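Long-range contact in putative regulator (Escherichia coli O6, PDB 3HFI), which probably regulates transcription, with a UTRA domain of the kind that binds small-molecule effectors in GntR-family regulators: residues A66-L77 and L144-K154. Numbering follows the deposited sequence.
Sequences AMLIENRINIEL and LPVEFGNVWLK
Glu70 and Trp152 meet across the two central strands of the six-stranded antiparallel sheet of this UTRA domain, 66-73 and 144-153, which run antiparallel to each other. Paired backbone hydrogen bonds at Leu68-Trp152, Glu70-Asn150 and Arg72-Phe148 fix the register. On the face carrying these residues, Trp152 NE1 donates to Glu70 OE1 at 3.0 Å. The bond is bent, 149° at the hydrogen, and reaches the oxygen on its anti side, with carboxylate and indole planes 46° apart. In Glu70, CG stands anti to the carbonyl carbon and the chain runs extended beyond it, carrying the carboxylate to the indole N-H; Arg119, in a salt bridge, and Tyr54 also hold this carboxylate. Leu68 CD2 packs 4.1 Å from Trp152 CD1, and helix 117-123 covers both side chains.

Further along this face, Arg72 NH1 and Asn150 ND2, both donors, stand 4.0 Å apart, their planes nearly perpendicular. A water joins them, accepting from each while donating to Glu70 O and Phe148 O, so four bonds hold it; Arg72 NE pairs with Glu34.

The other face is packed differently. Ile69 and Val151 lie side by side, CG2 to CG2 at 4.2 Å, against Gly161 of the second subunit. Beyond them, Glu147 folds back at chi2 (-88°) over Gly149, where no side chain intervenes, and Ile73 CG1 rests 3.7 Å from Glu147 CG. Asn71, whose OD1 is taken by Arg57, sends ND2 to Glu147 OE2 at 2.9 Å, the oxygen lying in the amide plane but approached from above the carboxylate.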
ATOM      1  N   ALA A  66      -6.600 -12.850  -8.008  1.00 33.80           N
ATOM      2  CA  ALA A  66      -6.753 -11.471  -7.532  1.00 32.28           C
ATOM      3  C   ALA A  66      -5.999 -10.485  -8.435  1.00 30.87           C
ATOM      4  O   ALA A  66      -6.618  -9.603  -9.028  1.00 31.56           O
ATOM      5  CB  ALA A  66      -6.259 -11.334  -6.080  1.00 32.07           C
ATOM      6  N   MET A  67      -4.682 -10.641  -8.557  1.00 27.65           N
ATOM      7  CA  MET A  67      -3.911  -9.648  -9.245  1.00 25.98           C
ATOM      8  C   MET A  67      -2.682 -10.215  -9.928  1.00 24.32           C
ATOM      9  O   MET A  67      -2.163 -11.264  -9.539  1.00 24.83           O
ATOM     10  CB  MET A  67      -3.476  -8.576  -8.252  1.00 26.26           C
ATOM     11  CG  MET A  67      -2.635  -9.091  -7.117  1.00 28.22           C
ATOM     12  SD  MET A  67      -2.508  -7.919  -5.707  1.00 29.15           S
ATOM     13  CE  MET A  67      -3.893  -8.486  -4.746  1.00 26.90           C
ATOM     14  N   LEU A  68      -2.230  -9.491 -10.946  1.00 21.24           N
ATOM     15  CA  LEU A  68      -0.994  -9.779 -11.672  1.00 19.02           C
ATOM     16  C   LEU A  68       0.034  -8.718 -11.287  1.00 16.99           C
ATOM     17  O   LEU A  68      -0.242  -7.532 -11.361  1.00 16.20           O
ATOM     18  CB  LEU A  68      -1.287  -9.804 -13.175  1.00 18.36           C
ATOM     19  CG  LEU A  68      -0.146 -10.101 -14.138  1.00 18.84           C
ATOM     20  CD1 LEU A  68       0.329 -11.555 -14.049  1.00 16.37           C
ATOM     21  CD2 LEU A  68      -0.722  -9.775 -15.494  1.00 20.35           C
ATOM     22  N   ILE A  69       1.202  -9.161 -10.825  1.00 15.23           N
ATOM     23  CA  ILE A  69       2.243  -8.297 -10.328  1.00 14.12           C
ATOM     24  C   ILE A  69       3.474  -8.470 -11.188  1.00 13.65           C
ATOM     25  O   ILE A  69       3.928  -9.607 -11.398  1.00 13.88           O
ATOM     26  CB  ILE A  69       2.609  -8.632  -8.873  1.00 14.74           C
ATOM     27  CG1 ILE A  69       1.324  -8.744  -8.018  1.00 17.19           C
ATOM     28  CG2 ILE A  69       3.617  -7.572  -8.343  1.00 13.09           C
ATOM     29  CD1 ILE A  69       1.558  -9.155  -6.569  1.00 17.47           C
ATOM     30  N   GLU A  70       4.017  -7.356 -11.671  1.00 13.09           N
ATOM     31  CA  GLU A  70       5.305  -7.321 -12.392  1.00 12.65           C
ATOM     32  C   GLU A  70       6.272  -6.497 -11.580  1.00 12.23           C
ATOM     33  O   GLU A  70       6.101  -5.273 -11.450  1.00 13.44           O
ATOM     34  CB  GLU A  70       5.083  -6.668 -13.732  1.00 12.82           C
ATOM     35  CG  GLU A  70       4.143  -7.437 -14.540  1.00 14.67           C
ATOM     36  CD  GLU A  70       3.979  -6.811 -15.886  1.00 20.02           C
ATOM     37  OE1 GLU A  70       3.125  -5.893 -16.008  1.00 21.32           O
ATOM     38  OE2 GLU A  70       4.688  -7.272 -16.819  1.00 23.91           O
ATOM     39  N   ASN A  71       7.223  -7.159 -10.947  1.00 10.16           N
ATOM     40  CA  ASN A  71       8.221  -6.514 -10.132  1.00 10.41           C
ATOM     41  C   ASN A  71       9.511  -6.299 -10.949  1.00 10.39           C
ATOM     42  O   ASN A  71       9.919  -7.182 -11.709  1.00 11.90           O
ATOM     43  CB  ASN A  71       8.564  -7.401  -8.911  1.00 10.51           C
ATOM     44  CG  ASN A  71       7.382  -7.755  -8.079  1.00 11.21           C
ATOM     45  OD1 ASN A  71       7.004  -8.923  -7.964  1.00 14.79           O
ATOM     46  ND2 ASN A  71       6.819  -6.749  -7.423  1.00  9.78           N
ATOM     47  N   ARG A  72      10.162  -5.161 -10.778  1.00 11.27           N
ATOM     48  CA  ARG A  72      11.450  -4.911 -11.343  1.00 11.35           C
ATOM     49  C   ARG A  72      12.357  -4.439 -10.203  1.00 11.22           C
ATOM     50  O   ARG A  72      12.108  -3.427  -9.558  1.00 11.06           O
ATOM     51  CB  ARG A  72      11.323  -3.850 -12.405  1.00 11.50           C
ATOM     52  CG  ARG A  72      10.802  -4.401 -13.735  1.00 12.71           C
ATOM     53  CD  ARG A  72      10.464  -3.351 -14.686  1.00 13.52           C
ATOM     54  NE  ARG A  72      10.075  -3.879 -16.008  1.00 16.21           N
ATOM     55  CZ  ARG A  72       8.811  -4.023 -16.403  1.00 17.60           C
ATOM     56  NH1 ARG A  72       7.821  -3.768 -15.587  1.00 15.10           N
ATOM     57  NH2 ARG A  72       8.529  -4.487 -17.595  1.00 17.39           N
ATOM     58  N   ILE A  73      13.424  -5.192  -9.997  1.00 11.05           N
ATOM     59  CA  ILE A  73      14.274  -5.156  -8.803  1.00 11.75           C
ATOM     60  C   ILE A  73      15.718  -4.788  -9.147  1.00 12.91           C
ATOM     61  O   ILE A  73      16.312  -5.398 -10.050  1.00 12.07           O
ATOM     62  CB  ILE A  73      14.265  -6.540  -8.093  1.00 11.30           C
ATOM     63  CG1 ILE A  73      12.829  -6.903  -7.675  1.00 12.67           C
ATOM     64  CG2 ILE A  73      15.132  -6.451  -6.875  1.00 11.99           C
ATOM     65  CD1 ILE A  73      12.437  -8.359  -7.969  1.00 12.37           C
ATOM     66  N   ASN A  74      16.271  -3.784  -8.443  1.00 13.65           N
ATOM     67  CA  ASN A  74      17.674  -3.442  -8.567  1.00 15.21           C
ATOM     68  C   ASN A  74      18.499  -4.518  -7.869  1.00 17.25           C
ATOM     69  O   ASN A  74      18.626  -4.539  -6.648  1.00 18.96           O
ATOM     70  CB  ASN A  74      17.943  -2.092  -7.916  1.00 15.36           C
ATOM     71  CG  ASN A  74      19.364  -1.667  -8.050  1.00 15.57           C
ATOM     72  OD1 ASN A  74      20.182  -2.375  -8.644  1.00 17.73           O
ATOM     73  ND2 ASN A  74      19.674  -0.495  -7.543  1.00 11.02           N
ATOM     74  N   ILE A  75      19.082  -5.397  -8.637  1.00 18.64           N
ATOM     75  CA  ILE A  75      19.792  -6.551  -8.096  1.00 20.41           C
ATOM     76  C   ILE A  75      21.152  -6.206  -7.464  1.00 22.06           C
ATOM     77  O   ILE A  75      21.653  -6.943  -6.609  1.00 20.73           O
ATOM     78  CB  ILE A  75      19.913  -7.674  -9.162  1.00 20.82           C
ATOM     79  CG1 ILE A  75      20.615  -7.230 -10.423  1.00 23.82           C
ATOM     80  CG2 ILE A  75      18.558  -8.122  -9.623  1.00 20.17           C
ATOM     81  CD1 ILE A  75      20.158  -8.122 -11.634  1.00 27.18           C
ATOM     82  N   GLU A  76      21.707  -5.043  -7.809  1.00 24.46           N
ATOM     83  CA  GLU A  76      22.975  -4.593  -7.193  1.00 26.01           C
ATOM     84  C   GLU A  76      22.869  -4.450  -5.683  1.00 25.78           C
ATOM     85  O   GLU A  76      23.844  -4.604  -4.980  1.00 25.39           O
ATOM     86  CB  GLU A  76      23.409  -3.264  -7.773  1.00 27.67           C
ATOM     87  CG  GLU A  76      23.298  -3.164  -9.331  1.00 33.28           C
ATOM     88  CD  GLU A  76      23.914  -4.338 -10.073  1.00 42.00           C
ATOM     89  OE1 GLU A  76      25.004  -4.834  -9.645  1.00 46.56           O
ATOM     90  OE2 GLU A  76      23.315  -4.763 -11.115  1.00 50.19           O
ATOM     91  N   LEU A  77      21.664  -4.206  -5.187  1.00 24.86           N
ATOM     92  CA  LEU A  77      21.434  -4.015  -3.767  1.00 24.88           C
ATOM     93  C   LEU A  77      21.169  -5.311  -2.992  1.00 25.53           C
ATOM     94  O   LEU A  77      21.207  -5.287  -1.761  1.00 24.80           O
ATOM     95  CB  LEU A  77      20.215  -3.060  -3.603  1.00 24.77           C
ATOM     96  CG  LEU A  77      20.484  -1.626  -4.076  1.00 24.22           C
ATOM     97  CD1 LEU A  77      19.208  -0.704  -4.015  1.00 20.18           C
ATOM     98  CD2 LEU A  77      21.706  -1.077  -3.161  1.00 19.19           C
ATOM     99  N   LEU A 144      17.169   5.721  -1.821  1.00 21.07           N
ATOM    100  CA  LEU A 144      17.559   4.442  -2.369  1.00 18.16           C
ATOM    101  C   LEU A 144      16.338   3.549  -2.661  1.00 16.56           C
ATOM    102  O   LEU A 144      15.945   2.727  -1.838  1.00 15.58           O
ATOM    103  CB  LEU A 144      18.486   3.770  -1.365  1.00 18.79           C
ATOM    104  CG  LEU A 144      19.281   2.528  -1.688  1.00 20.67           C
ATOM    105  CD1 LEU A 144      20.171   2.774  -2.934  1.00 21.00           C
ATOM    106  CD2 LEU A 144      20.150   2.236  -0.411  1.00 18.48           C
ATOM    107  N   PRO A 145      15.743   3.679  -3.855  1.00 13.87           N
ATOM    108  CA  PRO A 145      14.745   2.749  -4.330  1.00 13.26           C
ATOM    109  C   PRO A 145      15.339   1.366  -4.539  1.00 11.66           C
ATOM    110  O   PRO A 145      16.545   1.243  -4.755  1.00 12.64           O
ATOM    111  CB  PRO A 145      14.294   3.365  -5.687  1.00 12.90           C
ATOM    112  CG  PRO A 145      14.827   4.692  -5.704  1.00 13.92           C
ATOM    113  CD  PRO A 145      16.085   4.642  -4.900  1.00 14.92           C
ATOM    114  N   VAL A 146      14.525   0.325  -4.371  1.00 10.99           N
ATOM    115  CA  VAL A 146      14.978  -1.043  -4.610  1.00  9.29           C
ATOM    116  C   VAL A 146      14.093  -1.781  -5.619  1.00 11.23           C
ATOM    117  O   VAL A 146      14.574  -2.675  -6.322  1.00 13.12           O
ATOM    118  CB  VAL A 146      15.109  -1.867  -3.339  1.00  9.61           C
ATOM    119  CG1 VAL A 146      13.763  -2.038  -2.580  1.00  8.72           C
ATOM    120  CG2 VAL A 146      15.722  -3.268  -3.677  1.00  6.22           C
ATOM    121  N   GLU A 147      12.816  -1.408  -5.719  1.00 11.67           N
ATOM    122  CA  GLU A 147      11.889  -2.182  -6.542  1.00 12.03           C
ATOM    123  C   GLU A 147      10.816  -1.291  -7.073  1.00 11.33           C
ATOM    124  O   GLU A 147      10.407  -0.355  -6.374  1.00 13.43           O
ATOM    125  CB  GLU A 147      11.274  -3.339  -5.740  1.00 12.54           C
ATOM    126  CG  GLU A 147      10.427  -4.341  -6.548  1.00 13.70           C
ATOM    127  CD  GLU A 147       8.971  -3.955  -6.682  1.00 17.69           C
ATOM    128  OE1 GLU A 147       8.415  -3.332  -5.745  1.00 17.41           O
ATOM    129  OE2 GLU A 147       8.347  -4.299  -7.699  1.00 19.90           O
ATOM    130  N   PHE A 148      10.398  -1.559  -8.319  1.00 11.62           N
ATOM    131  CA  PHE A 148       9.372  -0.793  -9.052  1.00 12.26           C
ATOM    132  C   PHE A 148       8.398  -1.811  -9.623  1.00 13.32           C
ATOM    133  O   PHE A 148       8.763  -2.625 -10.492  1.00 14.01           O
ATOM    134  CB  PHE A 148       9.987   0.056 -10.192  1.00 13.53           C
ATOM    135  CG  PHE A 148       8.980   0.821 -10.977  1.00 11.41           C
ATOM    136  CD1 PHE A 148       8.181   1.768 -10.357  1.00 15.78           C
ATOM    137  CD2 PHE A 148       8.794   0.583 -12.319  1.00 17.37           C
ATOM    138  CE1 PHE A 148       7.235   2.452 -11.045  1.00 13.09           C
ATOM    139  CE2 PHE A 148       7.799   1.283 -13.037  1.00 15.64           C
ATOM    140  CZ  PHE A 148       7.072   2.206 -12.420  1.00 14.91           C
ATOM    141  N   GLY A 149       7.185  -1.807  -9.084  1.00 13.27           N
ATOM    142  CA  GLY A 149       6.157  -2.770  -9.419  1.00 13.64           C
ATOM    143  C   GLY A 149       4.995  -2.160 -10.157  1.00 14.09           C
ATOM    144  O   GLY A 149       4.610  -1.009  -9.910  1.00 15.25           O
ATOM    145  N   ASN A 150       4.450  -2.941 -11.072  1.00 14.42           N
ATOM    146  CA  ASN A 150       3.224  -2.633 -11.774  1.00 15.71           C
ATOM    147  C   ASN A 150       2.229  -3.704 -11.416  1.00 16.41           C
ATOM    148  O   ASN A 150       2.534  -4.899 -11.585  1.00 15.04           O
ATOM    149  CB  ASN A 150       3.442  -2.700 -13.270  1.00 15.47           C
ATOM    150  CG  ASN A 150       4.051  -1.439 -13.815  1.00 18.94           C
ATOM    151  OD1 ASN A 150       3.347  -0.608 -14.336  1.00 28.89           O
ATOM    152  ND2 ASN A 150       5.356  -1.277 -13.676  1.00 18.12           N
ATOM    153  N   VAL A 151       1.050  -3.300 -10.935  1.00 17.21           N
ATOM    154  CA  VAL A 151       0.063  -4.252 -10.426  1.00 17.89           C
ATOM    155  C   VAL A 151      -1.231  -4.068 -11.194  1.00 19.38           C
ATOM    156  O   VAL A 151      -1.670  -2.942 -11.395  1.00 18.46           O
ATOM    157  CB  VAL A 151      -0.175  -4.068  -8.929  1.00 18.26           C
ATOM    158  CG1 VAL A 151      -1.158  -5.060  -8.428  1.00 16.37           C
ATOM    159  CG2 VAL A 151       1.140  -4.227  -8.165  1.00 18.18           C
ATOM    160  N   TRP A 152      -1.840  -5.184 -11.581  1.00 21.35           N
ATOM    161  CA  TRP A 152      -3.059  -5.205 -12.361  1.00 23.66           C
ATOM    162  C   TRP A 152      -4.099  -5.870 -11.503  1.00 26.62           C
ATOM    163  O   TRP A 152      -4.012  -7.073 -11.243  1.00 25.88           O
ATOM    164  CB  TRP A 152      -2.841  -5.988 -13.630  1.00 23.54           C
ATOM    165  CG  TRP A 152      -1.665  -5.489 -14.325  1.00 23.16           C
ATOM    166  CD1 TRP A 152      -0.350  -5.880 -14.152  1.00 20.98           C
ATOM    167  CD2 TRP A 152      -1.658  -4.452 -15.265  1.00 23.07           C
ATOM    168  NE1 TRP A 152       0.477  -5.133 -14.945  1.00 22.53           N
ATOM    169  CE2 TRP A 152      -0.299  -4.248 -15.653  1.00 24.05           C
ATOM    170  CE3 TRP A 152      -2.657  -3.660 -15.827  1.00 23.10           C
ATOM    171  CZ2 TRP A 152       0.066  -3.284 -16.586  1.00 24.47           C
ATOM    172  CZ3 TRP A 152      -2.304  -2.720 -16.755  1.00 24.08           C
ATOM    173  CH2 TRP A 152      -0.950  -2.541 -17.140  1.00 24.81           C
ATOM    174  N   LEU A 153      -5.064  -5.072 -11.056  1.00 29.76           N
ATOM    175  CA  LEU A 153      -5.891  -5.453  -9.932  1.00 33.63           C
ATOM    176  C   LEU A 153      -7.161  -5.494 -10.698  1.00 36.30           C
ATOM    177  O   LEU A 153      -7.427  -4.533 -11.359  1.00 36.92           O
ATOM    178  CB  LEU A 153      -6.377  -4.263  -9.124  1.00 34.18           C
ATOM    179  CG  LEU A 153      -5.647  -4.006  -7.813  1.00 35.94           C
ATOM    180  CD1 LEU A 153      -4.296  -3.420  -8.073  1.00 37.49           C
ATOM    181  CD2 LEU A 153      -6.503  -3.043  -6.988  1.00 38.76           C
ATOM    182  N   LYS A 154      -7.945  -6.557 -10.662  1.00 39.43           N
ATOM    183  CA  LYS A 154      -9.162  -6.552 -11.518  1.00 43.74           C
ATOM    184  C   LYS A 154     -10.365  -6.230 -10.630  1.00 46.44           C
ATOM    185  O   LYS A 154     -11.497  -6.183 -11.106  1.00 46.91           O
ATOM    186  CB  LYS A 154      -8.852  -8.068 -11.359  1.00 43.71           C
ATOM    187  CG  LYS A 154      -9.987  -9.045 -11.603  1.00 45.38           C
ATOM    188  CD  LYS A 154      -9.497 -10.466 -11.297  1.00 46.95           C
ATOM    189  CE  LYS A 154     -10.636 -11.500 -11.266  1.00 46.86           C
ATOM    190  NZ  LYS A 154     -10.642 -12.446 -12.435  1.00 47.70           N
TER
HETATM  191  O   HOH W   1       7.448  -3.126 -12.724  1.00 13.90           O
HETATM  192  O   HOH W   2      17.989   1.665  -7.013  1.00 21.36           O